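Local structure of reticulocyte binding protein (Streptococcus agalactiae COH1, 3FAW) at residues T118-D126 against E405-G416; N253-N261 against I379-I387. The protein probably hydrolyses the alpha-1,6 linkages of pullulan and related branched alpha-glucans as a cell-wall-anchored pullulanase. All coordinates share one frame; numbering follows the deposited sequence.

Interaction 1. Residues T118-D126 against E405-G416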
loop_
_atom_site.group_PDB
_atom_site.type_symbol
_atom_site.label_atom_id
_atom_site.label_comp_id
_atom_site.label_asym_id
_atom_site.label_seq_id
_atom_site.Cartn_x
_atom_site.Cartn_y
_atom_site.Cartn_z
ATOM N N THR A 118 -4.255 0.303 38.903
ATOM C CA THR A 118 -3.353 -0.381 37.979
ATOM C C THR A 118 -3.999 -0.562 36.607
ATOM O O THR A 118 -5.201 -0.815 36.496
ATOM C CB THR A 118 -2.906 -1.763 38.509
ATOM O OG1 THR A 118 -4.050 -2.599 38.719
ATOM C CG2 THR A 118 -2.128 -1.615 39.818
ATOM N N ARG A 119 -3.177 -0.406 35.575
ATOM C CA ARG A 119 -3.555 -0.640 34.187
ATOM C C ARG A 119 -2.887 -1.939 33.763
ATOM O O ARG A 119 -1.753 -2.209 34.155
ATOM C CB ARG A 119 -3.062 0.532 33.318
ATOM C CG ARG A 119 -3.142 0.321 31.804
ATOM C CD ARG A 119 -2.802 1.604 31.048
ATOM N NE ARG A 119 -1.428 2.054 31.294
ATOM C CZ ARG A 119 -0.361 1.721 30.562
ATOM N NH1 ARG A 119 -0.472 0.918 29.507
ATOM N NH2 ARG A 119 0.836 2.197 30.889
ATOM N N GLN A 120 -3.575 -2.749 32.966
ATOM C CA GLN A 120 -2.971 -3.975 32.447
ATOM C C GLN A 120 -2.116 -3.648 31.228
ATOM O O GLN A 120 -2.603 -3.035 30.281
ATOM C CB GLN A 120 -4.049 -4.993 32.078
ATOM C CG GLN A 120 -4.774 -5.576 33.281
ATOM C CD GLN A 120 -5.958 -6.443 32.896
ATOM O OE1 GLN A 120 -6.630 -6.194 31.894
ATOM N NE2 GLN A 120 -6.226 -7.464 33.701
ATOM N N SER A 121 -0.842 -4.049 31.254
ATOM C CA SER A 121 0.043 -3.853 30.098
ATOM C C SER A 121 -0.465 -4.713 28.946
ATOM O O SER A 121 -1.125 -5.719 29.180
ATOM C CB SER A 121 1.499 -4.215 30.435
ATOM O OG SER A 121 1.687 -5.620 30.524
ATOM N N TRP A 122 -0.159 -4.327 27.709
ATOM C CA TRP A 122 -0.607 -5.116 26.558
ATOM C C TRP A 122 -0.038 -6.543 26.570
ATOM O O TRP A 122 -0.729 -7.479 26.169
ATOM C CB TRP A 122 -0.340 -4.397 25.220
ATOM C CG TRP A 122 1.103 -4.290 24.791
ATOM C CD1 TRP A 122 1.930 -3.213 24.963
ATOM C CD2 TRP A 122 1.872 -5.275 24.087
ATOM N NE1 TRP A 122 3.167 -3.477 24.427
ATOM C CE2 TRP A 122 3.158 -4.732 23.880
ATOM C CE3 TRP A 122 1.599 -6.566 23.615
ATOM C CZ2 TRP A 122 4.174 -5.436 23.221
ATOM C CZ3 TRP A 122 2.611 -7.266 22.961
ATOM C CH2 TRP A 122 3.884 -6.696 22.772
ATOM N N GLU A 123 1.200 -6.709 27.039
ATOM C CA GLU A 123 1.798 -8.045 27.191
ATOM C C GLU A 123 1.003 -8.911 28.174
ATOM O O GLU A 123 0.801 -10.104 27.939
ATOM C CB GLU A 123 3.259 -7.968 27.677
ATOM C CG GLU A 123 4.239 -7.319 26.697
ATOM C CD GLU A 123 4.428 -5.829 26.931
ATOM O OE1 GLU A 123 3.533 -5.183 27.524
ATOM O OE2 GLU A 123 5.476 -5.302 26.512
ATOM N N PHE A 124 0.577 -8.303 29.278
ATOM C CA PHE A 124 -0.238 -8.984 30.289
ATOM C C PHE A 124 -1.661 -9.239 29.772
ATOM O O PHE A 124 -2.250 -10.282 30.068
ATOM C CB PHE A 124 -0.272 -8.158 31.584
ATOM C CG PHE A 124 -0.924 -8.863 32.759
ATOM C CD1 PHE A 124 -0.542 -10.147 33.123
ATOM C CD2 PHE A 124 -1.895 -8.217 33.518
ATOM C CE1 PHE A 124 -1.133 -10.789 34.212
ATOM C CE2 PHE A 124 -2.487 -8.849 34.608
ATOM C CZ PHE A 124 -2.105 -10.138 34.954
ATOM N N LYS A 125 -2.204 -8.292 29.002
ATOM C CA LYS A 125 -3.506 -8.477 28.343
ATOM C C LYS A 125 -3.475 -9.660 27.364
ATOM O O LYS A 125 -4.447 -10.407 27.268
ATOM C CB LYS A 125 -3.947 -7.201 27.609
ATOM C CG LYS A 125 -4.409 -6.077 28.527
ATOM C CD LYS A 125 -5.085 -4.946 27.762
ATOM C CE LYS A 125 -5.692 -3.929 28.726
ATOM N NZ LYS A 125 -6.265 -2.734 28.056
ATOM N N ASP A 126 -2.366 -9.822 26.642
ATOM C CA ASP A 126 -2.169 -11.002 25.783
ATOM C C ASP A 126 -2.063 -12.279 26.619
ATOM O O ASP A 126 -2.646 -13.305 26.266
ATOM C CB ASP A 126 -0.904 -10.872 24.926
ATOM C CG ASP A 126 -1.069 -9.923 23.751
ATOM O OD1 ASP A 126 -2.209 -9.530 23.426
ATOM O OD2 ASP A 126 -0.033 -9.583 23.137
ATOM N N GLU A 405 -11.402 -1.505 22.925
ATOM C CA GLU A 405 -10.576 -1.887 24.066
ATOM C C GLU A 405 -9.490 -0.834 24.221
ATOM O O GLU A 405 -8.642 -0.696 23.340
ATOM C CB GLU A 405 -9.953 -3.270 23.840
ATOM C CG GLU A 405 -8.977 -3.742 24.929
ATOM C CD GLU A 405 -9.616 -3.914 26.304
ATOM O OE1 GLU A 405 -10.834 -4.171 26.392
ATOM O OE2 GLU A 405 -8.885 -3.808 27.306
ATOM N N PRO A 406 -9.514 -0.078 25.330
ATOM C CA PRO A 406 -8.519 0.978 25.487
ATOM C C PRO A 406 -7.143 0.425 25.851
ATOM O O PRO A 406 -7.036 -0.679 26.396
ATOM C CB PRO A 406 -9.086 1.831 26.626
ATOM C CG PRO A 406 -9.896 0.884 27.435
ATOM C CD PRO A 406 -10.434 -0.151 26.480
ATOM N N ASN A 407 -6.104 1.192 25.534
ATOM C CA ASN A 407 -4.736 0.833 25.893
ATOM C C ASN A 407 -4.381 -0.591 25.450
ATOM O O ASN A 407 -3.994 -1.419 26.272
ATOM C CB ASN A 407 -4.527 0.978 27.408
ATOM C CG ASN A 407 -5.130 2.254 27.965
ATOM O OD1 ASN A 407 -4.602 3.346 27.763
ATOM N ND2 ASN A 407 -6.237 2.118 28.678
ATOM N N TYR A 408 -4.529 -0.885 24.161
ATOM C CA TYR A 408 -4.102 -2.191 23.647
ATOM C C TYR A 408 -3.769 -2.235 22.148
ATOM O O TYR A 408 -2.649 -2.582 21.769
ATOM C CB TYR A 408 -5.135 -3.291 23.949
ATOM C CG TYR A 408 -4.680 -4.593 23.341
ATOM C CD1 TYR A 408 -3.801 -5.425 24.025
ATOM C CD2 TYR A 408 -5.059 -4.950 22.048
ATOM C CE1 TYR A 408 -3.341 -6.590 23.459
ATOM C CE2 TYR A 408 -4.602 -6.107 21.469
ATOM C CZ TYR A 408 -3.740 -6.930 22.176
ATOM O OH TYR A 408 -3.276 -8.091 21.606
ATOM N N TYR A 409 -4.756 -1.932 21.312
ATOM C CA TYR A 409 -4.664 -2.181 19.863
ATOM C C TYR A 409 -3.569 -1.376 19.171
ATOM O O TYR A 409 -2.931 -1.856 18.231
ATOM C CB TYR A 409 -6.000 -1.880 19.173
ATOM C CG TYR A 409 -6.995 -3.024 19.179
ATOM C CD1 TYR A 409 -6.751 -4.187 18.451
ATOM C CD2 TYR A 409 -8.197 -2.927 19.879
ATOM C CE1 TYR A 409 -7.663 -5.230 18.436
ATOM C CE2 TYR A 409 -9.117 -3.966 19.869
ATOM C CZ TYR A 409 -8.845 -5.113 19.144
ATOM O OH TYR A 409 -9.755 -6.142 19.122
ATOM N N HIS A 410 -3.364 -0.146 19.628
ATOM C CA HIS A 410 -2.393 0.739 18.997
ATOM C C HIS A 410 -1.022 0.620 19.658
ATOM O O HIS A 410 -0.913 0.192 20.812
ATOM C CB HIS A 410 -2.876 2.190 19.057
ATOM C CG HIS A 410 -4.247 2.395 18.489
ATOM N ND1 HIS A 410 -5.336 2.725 19.268
ATOM C CD2 HIS A 410 -4.706 2.310 17.217
ATOM C CE1 HIS A 410 -6.405 2.838 18.500
ATOM N NE2 HIS A 410 -6.050 2.593 17.251
ATOM N N PHE A 411 0.018 0.989 18.915
ATOM C CA PHE A 411 1.325 1.246 19.515
ATOM C C PHE A 411 1.130 2.369 20.532
ATOM O O PHE A 411 0.354 3.295 20.294
ATOM C CB PHE A 411 2.365 1.665 18.476
ATOM C CG PHE A 411 2.914 0.533 17.647
ATOM C CD1 PHE A 411 3.401 -0.625 18.242
ATOM C CD2 PHE A 411 2.983 0.648 16.259
ATOM C CE1 PHE A 411 3.923 -1.658 17.474
ATOM C CE2 PHE A 411 3.506 -0.386 15.481
ATOM C CZ PHE A 411 3.979 -1.538 16.091
ATOM N N MET A 412 1.821 2.272 21.664
ATOM C CA MET A 412 1.544 3.136 22.804
ATOM C C MET A 412 2.770 3.862 23.339
ATOM O O MET A 412 3.903 3.392 23.208
ATOM C CB MET A 412 0.929 2.311 23.935
ATOM C CG MET A 412 -0.572 2.090 23.813
ATOM S SD MET A 412 -1.185 0.997 25.113
ATOM C CE MET A 412 -0.447 -0.555 24.603
ATOM N N ASN A 413 2.515 5.024 23.937
ATOM C CA ASN A 413 3.490 5.704 24.776
ATOM C C ASN A 413 3.499 4.998 26.129
ATOM O O ASN A 413 2.562 4.264 26.453
ATOM C CB ASN A 413 3.123 7.182 24.962
ATOM C CG ASN A 413 3.126 7.962 23.660
ATOM O OD1 ASN A 413 4.151 8.080 23.003
ATOM N ND2 ASN A 413 1.974 8.517 23.296
ATOM N N GLU A 414 4.551 5.219 26.914
ATOM C CA GLU A 414 4.696 4.576 28.230
ATOM C C GLU A 414 3.577 4.923 29.215
ATOM O O GLU A 414 3.337 4.167 30.158
ATOM C CB GLU A 414 6.059 4.909 28.852
ATOM C CG GLU A 414 7.222 4.208 28.162
ATOM C CD GLU A 414 8.588 4.603 28.712
ATOM O OE1 GLU A 414 9.592 3.997 28.273
ATOM O OE2 GLU A 414 8.662 5.511 29.573
ATOM N N ASP A 415 2.897 6.048 29.003
ATOM C CA ASP A 415 1.735 6.409 29.833
ATOM C C ASP A 415 0.440 5.699 29.416
ATOM O O ASP A 415 -0.594 5.865 30.065
ATOM C CB ASP A 415 1.541 7.937 29.893
ATOM C CG ASP A 415 1.114 8.551 28.561
ATOM O OD1 ASP A 415 1.012 7.839 27.539
ATOM O OD2 ASP A 415 0.878 9.776 28.550
ATOM N N GLY A 416 0.494 4.917 28.338
ATOM C CA GLY A 416 -0.664 4.158 27.867
ATOM C C GLY A 416 -1.429 4.807 26.722
ATOM O O GLY A 416 -2.218 4.135 26.046
HETATM O O HOH W 1 -2.262 -1.234 28.397
#
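Trp122 and Tyr408 bring the two backbones closest, CA to CA 5.4 Å, where the first turn of helix 122-129 lies against the irregular loop 405-416. The Trp122 side chain is turned back over its own backbone (chi1 71°), a rotation that carries the far end of the indole away from the loop. The near part of the side chain does the touching: CB against Tyr408 CD1, and CD1 3.6 Å from the Met412 CE methyl. The Lys125 chain runs alongside the Tyr408 side chain, heading the other way. Its NZ makes a salt bridge with Glu405 OE2 (2.9 Å), using the anti lone pair of that oxygen, and a hydrogen bond with Asn407 O (3.2 Å), approaching from above the carbonyl plane. The other Glu405 oxygen, OE1, is taken by Ser154 OG. Tyr408 OH donates to the syn lone pair of Asp126 OD1 (2.6 Å), with ring and carboxylate planes 76° apart; Met433 N also bonds this hydroxyl. A kink at chi3 (63°) lets Arg119 lay one guanidinium face on Gly416, whose CA sits 3.6 Å above the plane. A water accepts from Arg119 NH1 and donates to Gln120 O and Asn407 O, tying strand end to loop. Ser121 is the N-cap of the helix, its OG accepting from Phe124 N. The contact thus joins the N-terminal beta domain, whose last strand is 114-120, to a loop of the catalytic domain by both charge and apolar packing. On one side Arg119 bonds through its backbone to Ala43 and Gln45 of strand 40-47; on the other, Tyr408 rests on Ala432 and Ser434 at the start of helix 432-449.

Interaction 2. Residues N253-N261 against I379-I387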
loop_
_atom_site.group_PDB
_atom_site.type_symbol
_atom_site.label_atom_id
_atom_site.label_comp_id
_atom_site.label_asym_id
_atom_site.label_seq_id
_atom_site.Cartn_x
_atom_site.Cartn_y
_atom_site.Cartn_z
ATOM N N ASN A 253 -16.638 -20.726 -8.866
ATOM C CA ASN A 253 -15.401 -21.377 -9.301
ATOM C C ASN A 253 -14.192 -20.437 -9.265
ATOM O O ASN A 253 -13.171 -20.709 -9.897
ATOM C CB ASN A 253 -15.576 -21.988 -10.706
ATOM C CG ASN A 253 -15.897 -20.950 -11.765
ATOM O OD1 ASN A 253 -16.256 -19.814 -11.448
ATOM N ND2 ASN A 253 -15.785 -21.341 -13.032
ATOM N N LEU A 254 -14.312 -19.334 -8.522
ATOM C CA LEU A 254 -13.224 -18.370 -8.382
ATOM C C LEU A 254 -11.955 -19.097 -7.943
ATOM O O LEU A 254 -11.980 -19.890 -7.002
ATOM C CB LEU A 254 -13.593 -17.277 -7.371
ATOM C CG LEU A 254 -12.674 -16.054 -7.289
ATOM C CD1 LEU A 254 -12.780 -15.187 -8.543
ATOM C CD2 LEU A 254 -12.993 -15.239 -6.037
ATOM N N SER A 255 -10.857 -18.834 -8.648
ATOM C CA SER A 255 -9.585 -19.508 -8.398
ATOM C C SER A 255 -8.459 -18.498 -8.481
ATOM O O SER A 255 -8.653 -17.390 -8.967
ATOM C CB SER A 255 -9.346 -20.609 -9.436
ATOM O OG SER A 255 -10.488 -21.435 -9.597
ATOM N N PHE A 256 -7.274 -18.891 -8.028
ATOM C CA PHE A 256 -6.093 -18.038 -8.147
ATOM C C PHE A 256 -5.645 -17.909 -9.597
ATOM O O PHE A 256 -6.066 -18.681 -10.464
ATOM C CB PHE A 256 -4.956 -18.562 -7.272
ATOM C CG PHE A 256 -5.252 -18.476 -5.807
ATOM C CD1 PHE A 256 -5.280 -17.243 -5.168
ATOM C CD2 PHE A 256 -5.532 -19.619 -5.071
ATOM C CE1 PHE A 256 -5.565 -17.150 -3.811
ATOM C CE2 PHE A 256 -5.822 -19.537 -3.714
ATOM C CZ PHE A 256 -5.837 -18.298 -3.083
ATOM N N ALA A 257 -4.789 -16.926 -9.852
ATOM C CA ALA A 257 -4.366 -16.615 -11.214
ATOM C C ALA A 257 -3.627 -17.779 -11.869
ATOM O O ALA A 257 -3.026 -18.610 -11.186
ATOM C CB ALA A 257 -3.490 -15.372 -11.226
ATOM N N LYS A 258 -3.696 -17.831 -13.196
ATOM C CA LYS A 258 -2.868 -18.729 -13.994
ATOM C C LYS A 258 -2.071 -17.880 -14.988
ATOM O O LYS A 258 -2.472 -17.693 -16.138
ATOM C CB LYS A 258 -3.730 -19.776 -14.707
ATOM C CG LYS A 258 -4.533 -20.658 -13.747
ATOM C CD LYS A 258 -5.361 -21.700 -14.490
ATOM C CE LYS A 258 -6.310 -22.443 -13.552
ATOM N NZ LYS A 258 -7.383 -21.569 -13.003
ATOM N N ILE A 259 -0.945 -17.356 -14.510
ATOM C CA ILE A 259 -0.082 -16.477 -15.297
ATOM C C ILE A 259 0.942 -17.341 -16.038
ATOM O O ILE A 259 1.659 -18.126 -15.417
ATOM C CB ILE A 259 0.673 -15.461 -14.397
ATOM C CG1 ILE A 259 -0.288 -14.743 -13.437
ATOM C CG2 ILE A 259 1.410 -14.435 -15.247
ATOM C CD1 ILE A 259 0.413 -13.890 -12.406
ATOM N N ALA A 260 1.001 -17.196 -17.361
ATOM C CA ALA A 260 1.917 -17.992 -18.183
ATOM C C ALA A 260 3.369 -17.649 -17.865
ATOM O O ALA A 260 3.735 -16.477 -17.812
ATOM C CB ALA A 260 1.638 -17.764 -19.664
ATOM N N ASN A 261 4.184 -18.680 -17.642
ATOM C CA ASN A 261 5.621 -18.524 -17.378
ATOM C C ASN A 261 5.932 -17.564 -16.224
ATOM O O ASN A 261 6.856 -16.751 -16.309
ATOM C CB ASN A 261 6.360 -18.083 -18.648
ATOM C CG ASN A 261 6.263 -19.103 -19.770
ATOM O OD1 ASN A 261 7.266 -19.691 -20.173
ATOM N ND2 ASN A 261 5.054 -19.317 -20.277
ATOM N N ILE A 379 -10.246 -10.718 -14.444
ATOM C CA ILE A 379 -8.791 -10.532 -14.542
ATOM C C ILE A 379 -8.090 -11.875 -14.781
ATOM O O ILE A 379 -7.243 -11.993 -15.670
ATOM C CB ILE A 379 -8.214 -9.853 -13.272
ATOM C CG1 ILE A 379 -8.686 -8.395 -13.184
ATOM C CG2 ILE A 379 -6.688 -9.896 -13.280
ATOM C CD1 ILE A 379 -8.311 -7.678 -11.878
ATOM N N HIS A 380 -8.460 -12.884 -13.995
ATOM C CA HIS A 380 -7.849 -14.213 -14.085
ATOM C C HIS A 380 -8.089 -14.876 -15.440
ATOM O O HIS A 380 -7.203 -15.552 -15.967
ATOM C CB HIS A 380 -8.351 -15.128 -12.959
ATOM C CG HIS A 380 -7.836 -14.757 -11.599
ATOM N ND1 HIS A 380 -8.432 -15.188 -10.434
ATOM C CD2 HIS A 380 -6.788 -13.986 -11.220
ATOM C CE1 HIS A 380 -7.772 -14.703 -9.398
ATOM N NE2 HIS A 380 -6.768 -13.974 -9.848
ATOM N N LYS A 381 -9.286 -14.675 -15.992
ATOM C CA LYS A 381 -9.637 -15.166 -17.329
ATOM C C LYS A 381 -8.680 -14.655 -18.407
ATOM O O LYS A 381 -8.445 -15.338 -19.400
ATOM C CB LYS A 381 -11.073 -14.756 -17.684
ATOM C CG LYS A 381 -11.588 -15.333 -18.997
ATOM C CD LYS A 381 -13.059 -15.020 -19.212
ATOM C CE LYS A 381 -13.527 -15.442 -20.598
ATOM N NZ LYS A 381 -13.241 -16.881 -20.885
ATOM N N ARG A 382 -8.129 -13.459 -18.203
ATOM C CA ARG A 382 -7.214 -12.840 -19.173
ATOM C C ARG A 382 -5.727 -13.073 -18.866
ATOM O O ARG A 382 -4.865 -12.339 -19.356
ATOM C CB ARG A 382 -7.512 -11.342 -19.280
ATOM C CG ARG A 382 -8.867 -11.042 -19.918
ATOM C CD ARG A 382 -9.342 -9.652 -19.567
ATOM N NE ARG A 382 -10.481 -9.210 -20.371
ATOM C CZ ARG A 382 -11.745 -9.588 -20.182
ATOM N NH1 ARG A 382 -12.075 -10.443 -19.217
ATOM N NH2 ARG A 382 -12.698 -9.107 -20.972
ATOM N N GLY A 383 -5.426 -14.093 -18.062
ATOM C CA GLY A 383 -4.040 -14.494 -17.807
ATOM C C GLY A 383 -3.272 -13.560 -16.883
ATOM O O GLY A 383 -2.038 -13.614 -16.818
ATOM N N MET A 384 -4.002 -12.722 -16.153
ATOM C CA MET A 384 -3.399 -11.771 -15.227
ATOM C C MET A 384 -3.738 -12.102 -13.772
ATOM O O MET A 384 -4.545 -12.991 -13.493
ATOM C CB MET A 384 -3.860 -10.358 -15.572
ATOM C CG MET A 384 -3.268 -9.836 -16.867
ATOM S SD MET A 384 -3.795 -8.152 -17.221
ATOM C CE MET A 384 -5.494 -8.438 -17.732
ATOM N N GLY A 385 -3.087 -11.391 -12.855
ATOM C CA GLY A 385 -3.339 -11.527 -11.425
ATOM C C GLY A 385 -3.728 -10.192 -10.828
ATOM O O GLY A 385 -3.563 -9.149 -11.460
ATOM N N VAL A 386 -4.249 -10.231 -9.606
ATOM C CA VAL A 386 -4.655 -9.032 -8.887
ATOM C C VAL A 386 -3.836 -8.889 -7.602
ATOM O O VAL A 386 -3.554 -9.877 -6.924
ATOM C CB VAL A 386 -6.168 -9.060 -8.556
ATOM C CG1 VAL A 386 -6.478 -10.127 -7.513
ATOM C CG2 VAL A 386 -6.646 -7.687 -8.077
ATOM N N ILE A 387 -3.440 -7.655 -7.296
ATOM C CA ILE A 387 -2.736 -7.327 -6.058
ATOM C C ILE A 387 -3.521 -6.232 -5.342
ATOM O O ILE A 387 -3.907 -5.251 -5.964
ATOM C CB ILE A 387 -1.296 -6.813 -6.330
ATOM C CG1 ILE A 387 -0.444 -7.901 -6.982
ATOM C CG2 ILE A 387 -0.639 -6.331 -5.030
ATOM C CD1 ILE A 387 0.943 -7.446 -7.379
HETATM O O HOH W 2 -10.935 -17.013 -11.116
HETATM O O HOH W 3 -4.846 -15.706 -14.487
HETATM O O HOH W 4 -0.320 -15.012 -18.531
#
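His380 lies under the backbone of the 253-261 loop: one face of its imidazole is covered by the Phe256-Ala257 peptide, with Ala257 N 3.6 Å above the ring plane and offset toward the rim. The Ala257 methyl packs where the ring adjoins the start of the strand, its CB 3.6 Å from His380 CD2 and 3.5 Å from Met384 O. Further along, Ile259 rests its branched side chain on the Gly383 carbonyl, CG2 standing 3.9 Å from Gly383 O. Direct hydrogen bonds between the segments are absent; water joins the backbones instead. One molecule accepts from Lys258 N at 2.7 Å and donates to both His380 O and Met384 O, and another links Ala260 N to Gly383 O. Behind this layer stands Asp452, which positions both segments: OD2 bonds His380 NE2 and Val386 N, while OD1 receives Ala257 N. The carboxylate therefore holds imidazole, strand and loop together. Gly383 takes a positive phi (74°) in the tight turn between helix and strand. This is the alpha-to-beta return of a TIM barrel, at the N-terminal end of the strands. Helix 367-381 ends here and strand 385-390 enters the barrel, where backbone bonds join it to strand 312-315 and to Asp452, while the 253-261 loop crosses the turn before strand 269-273, the first of the barrel.

Overall arrangement
Along the chain the order is 118-126, 253-261, 379-387, 405-416, so both segments of interaction 2 fall between those of interaction 1. Their centres are 42 Å apart and lie on opposite sides of the chain's centre, with nearest atoms about 22 Å apart. Strand 385-390 connects them: interaction 2 holds its start, and the chain leaving its other end passes through helix 399-402 into the loop of interaction 1. Interaction 2 packs the lead-in segment against the N-terminal end of the barrel, whereas interaction 1 docks the N-terminal beta domain on a long loop that follows this strand. One contact is thus a junction between domains, the other packing within the barrel domain.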